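Local coordinates for protein putative gamma-glutamylcyclotransferase PH0828 (PDB 1V30) that is a putative gamma-glutamylcyclotransferase of the AIG2-like family, which probably acts as an acyltransferase on gamma-glutamyl substrates, at residues A[29-35]-A[58-64]; A[69-73]-A[93-97]. All coordinates share one frame; numbering follows the deposited sequence.

Contact 1 of 2, residues A[29-35]-A[58-64]; sequences AKFLGED and KVEVYEV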
ATOM      1  N   ALA A  29     -14.529  -2.602  -4.782  1.00 26.54           N
ATOM      2  CA  ALA A  29     -13.944  -1.327  -5.186  1.00 25.59           C
ATOM      3  C   ALA A  29     -13.585  -1.256  -6.669  1.00 24.94           C
ATOM      4  O   ALA A  29     -13.465  -2.279  -7.340  1.00 25.85           O
ATOM      5  CB  ALA A  29     -12.708  -1.045  -4.342  1.00 24.16           C
ATOM      6  N   LYS A  30     -13.412  -0.037  -7.171  1.00 23.58           N
ATOM      7  CA  LYS A  30     -13.054   0.162  -8.568  1.00 23.22           C
ATOM      8  C   LYS A  30     -11.564   0.452  -8.711  1.00 21.53           C
ATOM      9  O   LYS A  30     -11.052   1.420  -8.147  1.00 20.75           O
ATOM     10  CB  LYS A  30     -13.858   1.318  -9.174  1.00 25.01           C
ATOM     11  CG  LYS A  30     -13.496   1.621 -10.628  1.00 27.56           C
ATOM     12  CD  LYS A  30     -14.437   2.634 -11.277  1.00 29.72           C
ATOM     13  CE  LYS A  30     -14.412   3.985 -10.580  1.00 31.43           C
ATOM     14  NZ  LYS A  30     -15.040   3.936  -9.231  1.00 33.16           N
ATOM     15  N   PHE A  31     -10.874  -0.402  -9.460  1.00 21.47           N
ATOM     16  CA  PHE A  31      -9.446  -0.246  -9.704  1.00 19.27           C
ATOM     17  C   PHE A  31      -9.248   0.797 -10.799  1.00 19.26           C
ATOM     18  O   PHE A  31      -9.767   0.647 -11.908  1.00 20.57           O
ATOM     19  CB  PHE A  31      -8.839  -1.587 -10.141  1.00 19.40           C
ATOM     20  CG  PHE A  31      -7.385  -1.509 -10.523  1.00 18.89           C
ATOM     21  CD1 PHE A  31      -6.425  -1.105  -9.602  1.00 17.77           C
ATOM     22  CD2 PHE A  31      -6.969  -1.874 -11.804  1.00 16.35           C
ATOM     23  CE1 PHE A  31      -5.074  -1.065  -9.945  1.00 17.98           C
ATOM     24  CE2 PHE A  31      -5.620  -1.839 -12.161  1.00 17.24           C
ATOM     25  CZ  PHE A  31      -4.671  -1.436 -11.232  1.00 17.95           C
ATOM     26  N   LEU A  32      -8.510   1.857 -10.487  1.00 17.52           N
ATOM     27  CA  LEU A  32      -8.254   2.910 -11.462  1.00 17.51           C
ATOM     28  C   LEU A  32      -6.963   2.638 -12.226  1.00 17.63           C
ATOM     29  O   LEU A  32      -6.839   2.984 -13.401  1.00 18.77           O
ATOM     30  CB  LEU A  32      -8.149   4.273 -10.771  1.00 16.54           C
ATOM     31  CG  LEU A  32      -9.353   4.790  -9.977  1.00 17.30           C
ATOM     32  CD1 LEU A  32      -9.029   6.182  -9.448  1.00 17.49           C
ATOM     33  CD2 LEU A  32     -10.597   4.832 -10.858  1.00 21.11           C
ATOM     34  N   GLY A  33      -6.006   2.012 -11.553  1.00 15.65           N
ATOM     35  CA  GLY A  33      -4.729   1.716 -12.172  1.00 15.32           C
ATOM     36  C   GLY A  33      -3.612   1.858 -11.161  1.00 15.10           C
ATOM     37  O   GLY A  33      -3.845   2.271 -10.022  1.00 16.48           O
ATOM     38  N   GLU A  34      -2.398   1.509 -11.566  1.00 15.22           N
ATOM     39  CA  GLU A  34      -1.250   1.620 -10.681  1.00 15.00           C
ATOM     40  C   GLU A  34      -0.567   2.954 -10.930  1.00 15.56           C
ATOM     41  O   GLU A  34      -0.778   3.593 -11.966  1.00 17.08           O
ATOM     42  CB  GLU A  34      -0.262   0.478 -10.937  1.00 15.68           C
ATOM     43  CG  GLU A  34      -0.859  -0.910 -10.743  1.00 17.77           C
ATOM     44  CD  GLU A  34       0.157  -2.026 -10.933  1.00 18.08           C
ATOM     45  OE1 GLU A  34       1.049  -1.878 -11.790  1.00 19.47           O
ATOM     46  OE2 GLU A  34       0.056  -3.055 -10.232  1.00 20.68           O
ATOM     47  N   ASP A  35       0.244   3.383  -9.973  1.00 15.33           N
ATOM     48  CA  ASP A  35       0.968   4.633 -10.102  1.00 15.62           C
ATOM     49  C   ASP A  35       2.182   4.559  -9.187  1.00 16.64           C
ATOM     50  O   ASP A  35       2.371   3.570  -8.474  1.00 15.79           O
ATOM     51  CB  ASP A  35       0.058   5.800  -9.704  1.00 16.37           C
ATOM     52  CG  ASP A  35       0.601   7.150 -10.141  1.00 18.37           C
ATOM     53  OD1 ASP A  35       1.563   7.196 -10.939  1.00 19.08           O
ATOM     54  OD2 ASP A  35       0.045   8.174  -9.689  1.00 20.93           O
ATOM     55  N   LYS A  58       5.434   2.023  -5.472  1.00 15.36           N
ATOM     56  CA  LYS A  58       4.394   1.550  -6.373  1.00 15.75           C
ATOM     57  C   LYS A  58       3.098   1.330  -5.603  1.00 14.85           C
ATOM     58  O   LYS A  58       3.086   0.682  -4.549  1.00 14.93           O
ATOM     59  CB  LYS A  58       4.809   0.238  -7.046  1.00 16.55           C
ATOM     60  CG  LYS A  58       3.858  -0.213  -8.145  1.00 21.66           C
ATOM     61  CD  LYS A  58       4.204  -1.613  -8.612  1.00 24.60           C
ATOM     62  CE  LYS A  58       3.464  -1.995  -9.882  1.00 29.04           C
ATOM     63  NZ  LYS A  58       4.091  -1.405 -11.098  1.00 28.96           N
ATOM     64  N   VAL A  59       2.010   1.875  -6.132  1.00 13.50           N
ATOM     65  CA  VAL A  59       0.705   1.726  -5.513  1.00 13.42           C
ATOM     66  C   VAL A  59      -0.347   1.342  -6.536  1.00 14.54           C
ATOM     67  O   VAL A  59      -0.158   1.505  -7.746  1.00 14.33           O
ATOM     68  CB  VAL A  59       0.217   3.047  -4.853  1.00 12.63           C
ATOM     69  CG1 VAL A  59       1.122   3.430  -3.703  1.00 13.56           C
ATOM     70  CG2 VAL A  59       0.148   4.166  -5.900  1.00 14.72           C
ATOM     71  N   GLU A  60      -1.446   0.803  -6.026  1.00 13.63           N
ATOM     72  CA  GLU A  60      -2.614   0.468  -6.824  1.00 13.85           C
ATOM     73  C   GLU A  60      -3.622   1.486  -6.308  1.00 14.01           C
ATOM     74  O   GLU A  60      -3.801   1.623  -5.094  1.00 14.11           O
ATOM     75  CB  GLU A  60      -3.101  -0.946  -6.520  1.00 12.88           C
ATOM     76  CG  GLU A  60      -2.293  -2.030  -7.203  1.00 14.73           C
ATOM     77  CD  GLU A  60      -2.631  -3.420  -6.704  1.00 13.46           C
ATOM     78  OE1 GLU A  60      -3.754  -3.635  -6.207  1.00 15.11           O
ATOM     79  OE2 GLU A  60      -1.761  -4.303  -6.825  1.00 16.90           O
ATOM     80  N   VAL A  61      -4.266   2.213  -7.214  1.00 14.30           N
ATOM     81  CA  VAL A  61      -5.231   3.226  -6.810  1.00 14.08           C
ATOM     82  C   VAL A  61      -6.661   2.743  -7.024  1.00 15.36           C
ATOM     83  O   VAL A  61      -7.009   2.252  -8.104  1.00 16.14           O
ATOM     84  CB  VAL A  61      -5.007   4.539  -7.587  1.00 13.63           C
ATOM     85  CG1 VAL A  61      -5.935   5.626  -7.056  1.00 14.59           C
ATOM     86  CG2 VAL A  61      -3.557   4.975  -7.455  1.00 14.64           C
ATOM     87  N   TYR A  62      -7.480   2.885  -5.986  1.00 15.81           N
ATOM     88  CA  TYR A  62      -8.873   2.455  -6.026  1.00 17.52           C
ATOM     89  C   TYR A  62      -9.837   3.534  -5.574  1.00 17.76           C
ATOM     90  O   TYR A  62      -9.464   4.468  -4.856  1.00 18.36           O
ATOM     91  CB  TYR A  62      -9.109   1.258  -5.101  1.00 17.80           C
ATOM     92  CG  TYR A  62      -8.378  -0.006  -5.459  1.00 16.10           C
ATOM     93  CD1 TYR A  62      -7.036  -0.177  -5.124  1.00 15.17           C
ATOM     94  CD2 TYR A  62      -9.026  -1.031  -6.144  1.00 16.73           C
ATOM     95  CE1 TYR A  62      -6.356  -1.340  -5.461  1.00 15.74           C
ATOM     96  CE2 TYR A  62      -8.358  -2.196  -6.488  1.00 17.11           C
ATOM     97  CZ  TYR A  62      -7.025  -2.345  -6.145  1.00 16.87           C
ATOM     98  OH  TYR A  62      -6.352  -3.489  -6.493  1.00 18.37           O
ATOM     99  N   GLU A  63     -11.085   3.388  -6.001  1.00 19.33           N
ATOM    100  CA  GLU A  63     -12.161   4.274  -5.585  1.00 20.49           C
ATOM    101  C   GLU A  63     -13.019   3.342  -4.740  1.00 20.27           C
ATOM    102  O   GLU A  63     -13.444   2.288  -5.218  1.00 20.80           O
ATOM    103  CB  GLU A  63     -12.990   4.772  -6.774  1.00 23.64           C
ATOM    104  CG  GLU A  63     -12.281   5.723  -7.721  1.00 28.33           C
ATOM    105  CD  GLU A  63     -13.248   6.401  -8.678  1.00 30.85           C
ATOM    106  OE1 GLU A  63     -12.788   7.040  -9.646  1.00 33.99           O
ATOM    107  OE2 GLU A  63     -14.473   6.298  -8.458  1.00 33.48           O
ATOM    108  N   VAL A  64     -13.251   3.708  -3.482  1.00 20.29           N
ATOM    109  CA  VAL A  64     -14.058   2.886  -2.586  1.00 21.33           C
ATOM    110  C   VAL A  64     -15.164   3.739  -1.977  1.00 21.25           C
ATOM    111  O   VAL A  64     -15.006   4.951  -1.845  1.00 22.05           O
ATOM    112  CB  VAL A  64     -13.201   2.301  -1.434  1.00 22.06           C
ATOM    113  CG1 VAL A  64     -12.029   1.523  -2.002  1.00 21.62           C
ATOM    114  CG2 VAL A  64     -12.706   3.417  -0.524  1.00 22.49           C
TER
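Phe31 and Tyr62 meet as a non-hydrogen-bonded antiparallel pair. CD1 of Phe31 sits over one face of the Tyr62 ring, offset toward its rim and 3.7 Å from CZ. The ring planes are 51° apart, so the pair is oblique. Beyond Tyr62, the edge of the Phe31 ring meets CB of Glu60, and the backbone N of Gly33 lies over the ring centre. Tyr62 OH donates to Glu60 OE1 at 2.6 Å, on the anti side of the carboxylate. Lys18 N also bonds to OE1, and Arg17 forms a salt bridge with OE2, so both oxygens of the carboxylate are held. Glu34 runs alongside Glu60, their OE2 atoms 4.1 Å apart; its OE1 pairs with Lys58 NZ at 3.2 Å. That cation, and Arg17, would probably ease the repulsion between the two acids.

On the face of Lys30 and Glu63, the lysine bends at chi3 (61°) and chi4. This brings NZ to Glu63 OE2 at 2.5 Å, from above the carboxylate plane. CD2 of Leu32 packs against the same carboxylate, 3.3 Å from OE1.

The backbones set these positions. Lys30 and Glu63 exchange two bonds, as do Asp35 and Val59. Between them Leu32 N reaches Val61 O at 2.8 Å, and Val61 N reaches Gly33 O. Leu32 and Gly33 thus both face Val61: a classic beta bulge in the edge strand of an antiparallel sheet.

Contact 2 of 2, residues A[69-73]-A[93-97]; sequences FERIN and AFLWE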
ATOM      1  N   PHE A  69     -14.368   2.230   3.070  1.00 18.72           N
ATOM      2  CA  PHE A  69     -13.223   2.929   3.639  1.00 18.73           C
ATOM      3  C   PHE A  69     -13.235   2.866   5.164  1.00 18.37           C
ATOM      4  O   PHE A  69     -12.207   2.603   5.788  1.00 18.06           O
ATOM      5  CB  PHE A  69     -13.197   4.396   3.210  1.00 18.31           C
ATOM      6  CG  PHE A  69     -12.035   5.156   3.779  1.00 19.77           C
ATOM      7  CD1 PHE A  69     -10.774   5.061   3.199  1.00 20.79           C
ATOM      8  CD2 PHE A  69     -12.183   5.911   4.937  1.00 20.11           C
ATOM      9  CE1 PHE A  69      -9.677   5.704   3.767  1.00 21.05           C
ATOM     10  CE2 PHE A  69     -11.091   6.557   5.513  1.00 22.17           C
ATOM     11  CZ  PHE A  69      -9.837   6.452   4.926  1.00 22.04           C
ATOM     12  N   GLU A  70     -14.393   3.118   5.769  1.00 18.35           N
ATOM     13  CA  GLU A  70     -14.497   3.078   7.223  1.00 18.67           C
ATOM     14  C   GLU A  70     -14.181   1.691   7.778  1.00 18.49           C
ATOM     15  O   GLU A  70     -13.550   1.569   8.830  1.00 18.34           O
ATOM     16  CB  GLU A  70     -15.891   3.524   7.675  1.00 19.87           C
ATOM     17  CG  GLU A  70     -16.135   5.014   7.475  1.00 22.36           C
ATOM     18  CD  GLU A  70     -17.471   5.482   8.031  1.00 23.95           C
ATOM     19  OE1 GLU A  70     -18.123   4.706   8.760  1.00 27.89           O
ATOM     20  OE2 GLU A  70     -17.863   6.629   7.743  1.00 28.47           O
ATOM     21  N   ARG A  71     -14.611   0.645   7.074  1.00 18.73           N
ATOM     22  CA  ARG A  71     -14.341  -0.716   7.524  1.00 20.77           C
ATOM     23  C   ARG A  71     -12.843  -0.983   7.536  1.00 18.77           C
ATOM     24  O   ARG A  71     -12.309  -1.559   8.485  1.00 19.04           O
ATOM     25  CB  ARG A  71     -15.020  -1.745   6.615  1.00 23.83           C
ATOM     26  CG  ARG A  71     -16.488  -1.989   6.911  1.00 27.88           C
ATOM     27  CD  ARG A  71     -16.834  -3.455   6.680  1.00 32.30           C
ATOM     28  NE  ARG A  71     -16.423  -3.926   5.359  1.00 35.26           N
ATOM     29  CZ  ARG A  71     -17.008  -3.571   4.221  1.00 37.27           C
ATOM     30  NH1 ARG A  71     -18.036  -2.737   4.236  1.00 38.61           N
ATOM     31  NH2 ARG A  71     -16.567  -4.049   3.066  1.00 38.37           N
ATOM     32  N   ILE A  72     -12.170  -0.563   6.471  1.00 18.15           N
ATOM     33  CA  ILE A  72     -10.732  -0.757   6.362  1.00 17.78           C
ATOM     34  C   ILE A  72      -9.991   0.028   7.436  1.00 18.55           C
ATOM     35  O   ILE A  72      -9.076  -0.488   8.078  1.00 17.36           O
ATOM     36  CB  ILE A  72     -10.218  -0.305   4.979  1.00 18.33           C
ATOM     37  CG1 ILE A  72     -10.791  -1.216   3.891  1.00 18.78           C
ATOM     38  CG2 ILE A  72      -8.690  -0.311   4.958  1.00 19.23           C
ATOM     39  CD1 ILE A  72     -10.440  -0.785   2.478  1.00 20.24           C
ATOM     40  N   ASN A  73     -10.402   1.275   7.638  1.00 18.50           N
ATOM     41  CA  ASN A  73      -9.753   2.142   8.613  1.00 18.91           C
ATOM     42  C   ASN A  73     -10.051   1.745  10.059  1.00 20.29           C
ATOM     43  O   ASN A  73      -9.618   2.418  10.996  1.00 21.35           O
ATOM     44  CB  ASN A  73     -10.155   3.599   8.350  1.00 18.50           C
ATOM     45  CG  ASN A  73      -9.076   4.586   8.758  1.00 18.00           C
ATOM     46  OD1 ASN A  73      -7.881   4.286   8.685  1.00 17.44           O
ATOM     47  ND2 ASN A  73      -9.489   5.779   9.169  1.00 19.26           N
ATOM     48  N   ALA A  93      -5.299  11.035  -3.267  1.00 15.07           N
ATOM     49  CA  ALA A  93      -5.757   9.793  -2.660  1.00 13.78           C
ATOM     50  C   ALA A  93      -5.201   9.660  -1.251  1.00 14.99           C
ATOM     51  O   ALA A  93      -4.212  10.309  -0.900  1.00 15.66           O
ATOM     52  CB  ALA A  93      -5.311   8.597  -3.511  1.00 14.48           C
ATOM     53  N   PHE A  94      -5.852   8.828  -0.445  1.00 13.70           N
ATOM     54  CA  PHE A  94      -5.391   8.579   0.911  1.00 14.27           C
ATOM     55  C   PHE A  94      -4.468   7.368   0.889  1.00 14.38           C
ATOM     56  O   PHE A  94      -4.659   6.436   0.098  1.00 16.18           O
ATOM     57  CB  PHE A  94      -6.568   8.309   1.850  1.00 15.34           C
ATOM     58  CG  PHE A  94      -7.392   9.523   2.141  1.00 15.06           C
ATOM     59  CD1 PHE A  94      -8.561   9.773   1.434  1.00 15.95           C
ATOM     60  CD2 PHE A  94      -6.984  10.431   3.109  1.00 16.77           C
ATOM     61  CE1 PHE A  94      -9.319  10.916   1.690  1.00 16.99           C
ATOM     62  CE2 PHE A  94      -7.732  11.577   3.371  1.00 17.45           C
ATOM     63  CZ  PHE A  94      -8.901  11.818   2.660  1.00 18.68           C
ATOM     64  N   LEU A  95      -3.474   7.390   1.764  1.00 14.05           N
ATOM     65  CA  LEU A  95      -2.502   6.314   1.876  1.00 13.48           C
ATOM     66  C   LEU A  95      -2.214   6.115   3.355  1.00 14.36           C
ATOM     67  O   LEU A  95      -2.214   7.081   4.124  1.00 14.56           O
ATOM     68  CB  LEU A  95      -1.227   6.692   1.116  1.00 14.92           C
ATOM     69  CG  LEU A  95      -0.014   5.764   1.205  1.00 15.52           C
ATOM     70  CD1 LEU A  95       0.705   5.738  -0.135  1.00 16.48           C
ATOM     71  CD2 LEU A  95       0.918   6.228   2.313  1.00 16.36           C
ATOM     72  N   TRP A  96      -1.993   4.866   3.755  1.00 13.08           N
ATOM     73  CA  TRP A  96      -1.707   4.543   5.143  1.00 13.60           C
ATOM     74  C   TRP A  96      -0.205   4.484   5.332  1.00 13.59           C
ATOM     75  O   TRP A  96       0.448   3.514   4.948  1.00 13.84           O
ATOM     76  CB  TRP A  96      -2.346   3.209   5.517  1.00 12.22           C
ATOM     77  CG  TRP A  96      -3.824   3.314   5.752  1.00 13.95           C
ATOM     78  CD1 TRP A  96      -4.445   3.664   6.917  1.00 14.38           C
ATOM     79  CD2 TRP A  96      -4.868   3.085   4.795  1.00 14.28           C
ATOM     80  NE1 TRP A  96      -5.810   3.661   6.747  1.00 15.28           N
ATOM     81  CE2 TRP A  96      -6.098   3.311   5.452  1.00 16.00           C
ATOM     82  CE3 TRP A  96      -4.885   2.709   3.443  1.00 14.88           C
ATOM     83  CZ2 TRP A  96      -7.330   3.173   4.807  1.00 17.29           C
ATOM     84  CZ3 TRP A  96      -6.113   2.571   2.801  1.00 16.81           C
ATOM     85  CH2 TRP A  96      -7.317   2.802   3.484  1.00 16.75           C
ATOM     86  N   GLU A  97       0.327   5.544   5.926  1.00 14.88           N
ATOM     87  CA  GLU A  97       1.750   5.682   6.181  1.00 16.38           C
ATOM     88  C   GLU A  97       2.146   5.068   7.521  1.00 15.35           C
ATOM     89  O   GLU A  97       1.494   5.307   8.537  1.00 17.99           O
ATOM     90  CB  GLU A  97       2.100   7.169   6.162  1.00 18.95           C
ATOM     91  CG  GLU A  97       3.480   7.526   6.664  1.00 21.35           C
ATOM     92  CD  GLU A  97       3.692   9.023   6.666  1.00 23.08           C
ATOM     93  OE1 GLU A  97       3.782   9.604   5.567  1.00 24.84           O
ATOM     94  OE2 GLU A  97       3.743   9.616   7.766  1.00 27.42           O
TER
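Phe69, Phe94 and Trp96 form an aromatic cluster between the helix and the strand. Phe69 lies in the middle, meeting both of the others. CE1 of Phe69 approaches CZ2 of Trp96 to 3.6 Å. The two planes are near parallel, at 23°, but the rings are slid apart with centroids 5.6 Å from each other, so they barely overlap. Phe69 CG lies anti to the backbone N (chi1 180°), which carries the ring from the helix toward the strand. There it also meets Phe94 obliquely. Ile72 adds its CG2 methyl, 3.7 Å from Trp96 CH2 and as near to CZ2. The isoleucine and the indole cross at about a right angle.

Outside this shell, Phe69 and Phe94 both rest on Val8 and Leu83, from strands 8-12 and 81-86. Ile72 also packs on Tyr25 and Leu26.

The polar edge lies at the end of the helix. Trp96 NE1 donates to Asn73 OD1 at 2.9 Å. The bond is almost straight, 175° at the hydrogen, and the oxygen lies in the indole plane. The donor is tilted from the amide's own carbonyl plane. This bond and the benzo-ring packing together hold the indole against rotation. A leucine in place of Trp96 would probably leave Asn73 OD1 without its donor and open a gap beside Phe69 and Ile72.

Trp96 also touches Leu16, a substrate-binding residue by similarity. The arrangement is helix-on-strand packing through an aromatic cluster, beside the probable substrate pocket of this gamma-glutamylcyclotransferase-like fold.

How the contacts relate
The centres of the two contacts lie about 12 Å apart, and contact 1 closes before contact 2 opens along the chain. Strand 56-64 supplies one half of contact 1 and is followed directly by helix 66-72, which enters contact 2. The contacts touch at two points: Val64 CG2 packs on Phe69 CB at 3.9 Å, and Val59 CG1 on Leu95 CD1. Strand 8-12 lies next to both, pairing with 56-64 and also bonding to Phe94. Contact 1 joins the central strand of its three-stranded sheet to edge strand 30-37, while contact 2 ties the helix to strand 93-98. Both adjoin the substrate site assigned by similarity, through Tyr13 near Val59 and Leu16 near Trp96.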